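PDB 4ZNM: C-domain type II peptide synthetase from Streptomyces globisporus, which is a condensation-domain protein of the peptide synthetase type, probably free-standing, with an alpha/beta fold of mixed sheets and flanking helices. Local coordinates for residues H23-C28 with P346-I351; A275-L280 with L287-P292. One frame throughout, in Å; residues are numbered along the deposited sequence.

Contact 1. Residues H23-C28 with P346-I351; sequences HQEFLC and PFSRLI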
# COMPACT_ATOMS: atom_id res chain seq x y z
N HIS A 23 1.19 -3.94 13.60
CA HIS A 23 0.85 -2.95 12.62
C HIS A 23 -0.30 -2.07 13.12
O HIS A 23 -0.31 -0.87 12.91
CB HIS A 23 0.46 -3.59 11.30
CG HIS A 23 0.02 -2.60 10.28
ND1 HIS A 23 0.86 -1.64 9.76
CD2 HIS A 23 -1.20 -2.40 9.71
CE1 HIS A 23 0.19 -0.91 8.88
NE2 HIS A 23 -1.05 -1.35 8.83
N GLN A 24 -1.30 -2.68 13.72
CA GLN A 24 -2.45 -1.93 14.22
C GLN A 24 -2.02 -0.98 15.37
O GLN A 24 -2.54 0.13 15.49
CB GLN A 24 -3.55 -2.89 14.64
CG GLN A 24 -4.22 -3.51 13.39
CD GLN A 24 -5.12 -4.70 13.66
OE1 GLN A 24 -5.08 -5.28 14.74
NE2 GLN A 24 -5.92 -5.09 12.65
N GLU A 25 -1.07 -1.41 16.20
CA GLU A 25 -0.45 -0.53 17.20
C GLU A 25 0.20 0.71 16.57
O GLU A 25 0.07 1.84 17.06
CB GLU A 25 0.64 -1.26 17.99
CG GLU A 25 0.13 -2.21 19.03
CD GLU A 25 1.25 -2.85 19.86
OE1 GLU A 25 2.45 -2.46 19.74
OE2 GLU A 25 0.90 -3.75 20.65
N PHE A 26 0.94 0.47 15.49
CA PHE A 26 1.52 1.57 14.73
C PHE A 26 0.40 2.52 14.29
O PHE A 26 0.53 3.72 14.46
CB PHE A 26 2.31 1.01 13.53
CG PHE A 26 2.59 2.01 12.45
CD1 PHE A 26 3.65 2.88 12.55
CD2 PHE A 26 1.82 2.05 11.31
CE1 PHE A 26 3.90 3.76 11.55
CE2 PHE A 26 2.07 2.95 10.32
CZ PHE A 26 3.12 3.79 10.43
N LEU A 27 -0.70 2.01 13.78
CA LEU A 27 -1.80 2.88 13.35
C LEU A 27 -2.39 3.71 14.52
O LEU A 27 -2.77 4.85 14.32
CB LEU A 27 -2.92 2.05 12.68
CG LEU A 27 -2.49 1.31 11.37
CD1 LEU A 27 -3.57 0.41 10.83
CD2 LEU A 27 -2.09 2.29 10.30
N CYS A 28 -2.47 3.12 15.72
CA CYS A 28 -2.89 3.85 16.92
C CYS A 28 -2.09 5.13 17.14
O CYS A 28 -2.62 6.12 17.64
CB CYS A 28 -2.78 2.99 18.17
SG CYS A 28 -4.06 1.74 18.26
N PRO A 346 9.24 -4.77 14.14
CA PRO A 346 7.97 -4.04 14.13
C PRO A 346 8.17 -2.63 14.66
O PRO A 346 8.70 -2.47 15.78
CB PRO A 346 7.07 -4.85 15.07
CG PRO A 346 7.84 -6.10 15.42
CD PRO A 346 9.26 -5.83 15.16
N PHE A 347 7.75 -1.64 13.88
CA PHE A 347 8.09 -0.26 14.19
C PHE A 347 7.62 0.17 15.59
O PHE A 347 8.30 0.94 16.25
CB PHE A 347 7.51 0.69 13.14
CG PHE A 347 8.01 2.10 13.26
CD1 PHE A 347 7.18 3.11 13.66
CD2 PHE A 347 9.33 2.41 12.99
CE1 PHE A 347 7.64 4.43 13.78
CE2 PHE A 347 9.79 3.72 13.10
CZ PHE A 347 8.94 4.72 13.50
N SER A 348 6.45 -0.30 16.04
CA SER A 348 5.92 0.11 17.33
C SER A 348 6.85 -0.33 18.48
O SER A 348 6.87 0.30 19.54
CB SER A 348 4.51 -0.45 17.55
OG SER A 348 4.57 -1.86 17.68
N ARG A 349 7.63 -1.38 18.25
CA ARG A 349 8.67 -1.81 19.19
C ARG A 349 10.02 -1.12 19.01
O ARG A 349 10.83 -1.04 19.93
CB ARG A 349 8.87 -3.34 19.08
CG ARG A 349 7.71 -4.16 19.65
CD ARG A 349 7.51 -3.94 21.16
NE ARG A 349 6.29 -4.58 21.65
CZ ARG A 349 6.21 -5.82 22.12
NH1 ARG A 349 5.04 -6.29 22.54
NH2 ARG A 349 7.29 -6.59 22.18
N LEU A 350 10.29 -0.66 17.80
CA LEU A 350 11.55 0.00 17.51
C LEU A 350 11.52 1.46 18.00
O LEU A 350 12.48 1.93 18.57
CB LEU A 350 11.84 -0.03 16.02
CG LEU A 350 12.95 0.88 15.49
CD1 LEU A 350 14.23 0.60 16.26
CD2 LEU A 350 13.19 0.72 14.01
N ILE A 351 10.43 2.17 17.78
CA ILE A 351 10.44 3.62 17.95
C ILE A 351 10.75 4.05 19.40
O ILE A 351 11.41 5.06 19.60
CB ILE A 351 9.12 4.24 17.44
CG1 ILE A 351 9.16 5.75 17.59
CG2 ILE A 351 7.92 3.67 18.15
CD1 ILE A 351 10.05 6.42 16.61
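Glu25 and Ser348 meet through one side-chain hydrogen bond: Ser348 OG donates to Glu25 OE1 over 3.0 Å. The serine approaches on the anti side of that oxygen, 27° out of the carboxylate plane, while OE2 is left to a salt bridge with Arg201. Ser348 OG sits between its own backbone N and carbonyl carbon, and the Glu25 chain, extended beyond CG, carries the carboxylate out to it. Nearer the backbones, Glu25 CB and Ser348 CB lie 4.0 Å apart. Serine and arginine thus hold different oxygens of the carboxylate, which should limit its rotation, and the positive charge probably favours the ionised form.

Next to this polar pair, Phe26 CD1 touches Phe347 CD1 at 3.7 Å. Both rings have CG anti to the backbone N (chi1 162° for Phe26), beside the carbonyl carbon. Their planes stand obliquely at 81° with centroids 6.0 Å apart, and Phe347 CD1 lies beside the CD1-CE1 side of Phe26. Phe313 meets both phenyl rings. The arrangement is a helix-helix contact with a buried aromatic cluster and a carboxylate-hydroxyl bond on the partly exposed side, joining helix 22-28 to the later half of the condensation-domain fold.

Contact 2. Residues A275-L280 with L287-P292; sequences AYQVLL and LDITVP
Ile289 and Val291 turn their side chains from one side of strand 288-295 onto helix 268-284, where Gln277, Leu280 and Tyr276 receive them. The axes of helix segment 275-280 and strand segment 288-292 approach to 9.6 Å, with their directions 124° apart. At the start of the strand, Asp288 instead forms a salt bridge with Arg317 of strand 312-319.

Ile289 follows and meets Gln277 at two places. Its CD1, at the end of an extended chain, comes within 3.5 Å of the backbone O of Gln277, and its CG2 branch lies 3.9 Å from Gln277 OE1. The glutamine chain is extended beyond CG, and with chi3 at 91° the amide is turned so that OE1 lies beside Ile289 CG2.

Thr290 points away, and its backbone bonds to Ile226.

Val291 returns to the helix and divides its two methyls between neighbouring side chains. CG2 packs against Leu280 CD1 at 3.6 Å. CG1, anti to the backbone N, approaches Tyr276 CE2 at 4.0 Å, at the edge of the ring and in its plane. Leu280 CG lies 4.0 Å above one face of the Tyr276 ring, offset toward the rim; leucine and valine therefore meet the tyrosine from different directions. Beyond them, Phe371 stacks on the tyrosine, Trp412 meets it edge-to-face, and its OH is hydrogen-bonded to Ser369.

Pro292 continues the strand, its ring touching Phe313.

All five touching residues are buried. The contact is mostly aliphatic, but Ile289 rests its methyls against the backbone carbonyl and side-chain amide oxygen of Gln277. It relies on close van der Waals fit, with no hydrogen bond between the two segments; the strand backbone bonds instead to Thr318 and Leu316.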
# COMPACT_ATOMS: atom_id res chain seq x y z
N ALA A 275 16.70 7.49 -6.48
CA ALA A 275 16.33 8.72 -7.18
C ALA A 275 15.52 9.64 -6.25
O ALA A 275 15.61 10.87 -6.35
CB ALA A 275 15.54 8.42 -8.43
N TYR A 276 14.70 9.05 -5.39
CA TYR A 276 13.91 9.87 -4.43
C TYR A 276 14.85 10.59 -3.46
O TYR A 276 14.65 11.76 -3.11
CB TYR A 276 12.92 9.00 -3.66
CG TYR A 276 11.95 9.79 -2.84
CD1 TYR A 276 11.21 10.80 -3.41
CD2 TYR A 276 11.78 9.54 -1.48
CE1 TYR A 276 10.32 11.54 -2.68
CE2 TYR A 276 10.87 10.27 -0.74
CZ TYR A 276 10.13 11.26 -1.36
OH TYR A 276 9.22 12.02 -0.68
N GLN A 277 15.89 9.88 -3.04
CA GLN A 277 16.86 10.48 -2.13
C GLN A 277 17.57 11.63 -2.80
O GLN A 277 17.79 12.70 -2.18
CB GLN A 277 17.85 9.44 -1.66
CG GLN A 277 17.20 8.38 -0.82
CD GLN A 277 18.18 7.45 -0.17
OE1 GLN A 277 18.62 7.68 0.95
NE2 GLN A 277 18.51 6.39 -0.86
N VAL A 278 17.93 11.43 -4.06
CA VAL A 278 18.56 12.49 -4.83
C VAL A 278 17.61 13.69 -4.90
O VAL A 278 18.03 14.83 -4.72
CB VAL A 278 18.98 12.01 -6.24
CG1 VAL A 278 19.50 13.15 -7.09
CG2 VAL A 278 20.09 11.00 -6.13
N LEU A 279 16.34 13.43 -5.16
CA LEU A 279 15.35 14.50 -5.23
C LEU A 279 15.26 15.25 -3.90
O LEU A 279 15.25 16.46 -3.89
CB LEU A 279 13.97 13.95 -5.56
CG LEU A 279 12.81 14.96 -5.57
CD1 LEU A 279 12.95 15.95 -6.71
CD2 LEU A 279 11.51 14.23 -5.67
N LEU A 280 15.18 14.54 -2.78
CA LEU A 280 15.11 15.19 -1.48
C LEU A 280 16.37 15.97 -1.12
O LEU A 280 16.31 17.02 -0.49
CB LEU A 280 14.82 14.18 -0.39
CG LEU A 280 13.45 13.50 -0.48
CD1 LEU A 280 13.28 12.49 0.62
CD2 LEU A 280 12.31 14.47 -0.47
N LEU A 287 22.06 15.75 3.27
CA LEU A 287 22.88 14.65 2.77
C LEU A 287 22.69 13.40 3.62
O LEU A 287 22.81 12.28 3.12
CB LEU A 287 24.35 15.06 2.75
CG LEU A 287 24.70 15.99 1.58
CD1 LEU A 287 26.05 16.65 1.79
CD2 LEU A 287 24.67 15.24 0.24
N ASP A 288 22.41 13.60 4.91
CA ASP A 288 22.04 12.53 5.83
C ASP A 288 20.54 12.37 5.74
O ASP A 288 19.78 13.19 6.29
CB ASP A 288 22.51 12.84 7.27
CG ASP A 288 21.85 11.96 8.32
OD1 ASP A 288 21.52 10.80 8.02
OD2 ASP A 288 21.63 12.44 9.46
N ILE A 289 20.10 11.32 5.05
CA ILE A 289 18.72 11.21 4.64
C ILE A 289 18.05 9.97 5.20
O ILE A 289 18.43 8.83 4.88
CB ILE A 289 18.63 11.23 3.10
CG1 ILE A 289 19.06 12.62 2.60
CG2 ILE A 289 17.23 10.89 2.63
CD1 ILE A 289 18.89 12.79 1.11
N THR A 290 17.03 10.19 6.02
CA THR A 290 16.26 9.08 6.53
C THR A 290 14.82 9.17 6.01
O THR A 290 14.09 10.12 6.30
CB THR A 290 16.23 9.05 8.09
OG1 THR A 290 17.56 8.94 8.60
CG2 THR A 290 15.43 7.88 8.58
N VAL A 291 14.42 8.14 5.28
CA VAL A 291 13.08 8.05 4.66
C VAL A 291 12.53 6.66 4.95
O VAL A 291 13.21 5.67 4.72
CB VAL A 291 13.12 8.32 3.14
CG1 VAL A 291 11.72 8.13 2.50
CG2 VAL A 291 13.60 9.73 2.89
N PRO A 292 11.30 6.59 5.45
CA PRO A 292 10.74 5.27 5.71
C PRO A 292 10.16 4.65 4.45
O PRO A 292 9.72 5.36 3.53
CB PRO A 292 9.62 5.56 6.73
CG PRO A 292 9.26 6.97 6.51
CD PRO A 292 10.46 7.67 6.00

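Overall arrangement
Helix 22-28, close to the N terminus, opens the long loop that contact 1 closes more than 300 residues later at helix 347-350. Contact 2 falls wholly within that loop and is local: helix 268-284 turns back through a short link into strand 288-295. The two do not cross in sequence, and in space their centres lie 23 Å apart, with nearest atoms about 7 Å from each other and no touch. Strand 312-319, which pairs with strand 288-295, reaches both the rings of contact 1 and the end of segment 287-292. Together they tie the chain's beginning to helix 347-350, and helix 268-284 to the two-stranded sheet.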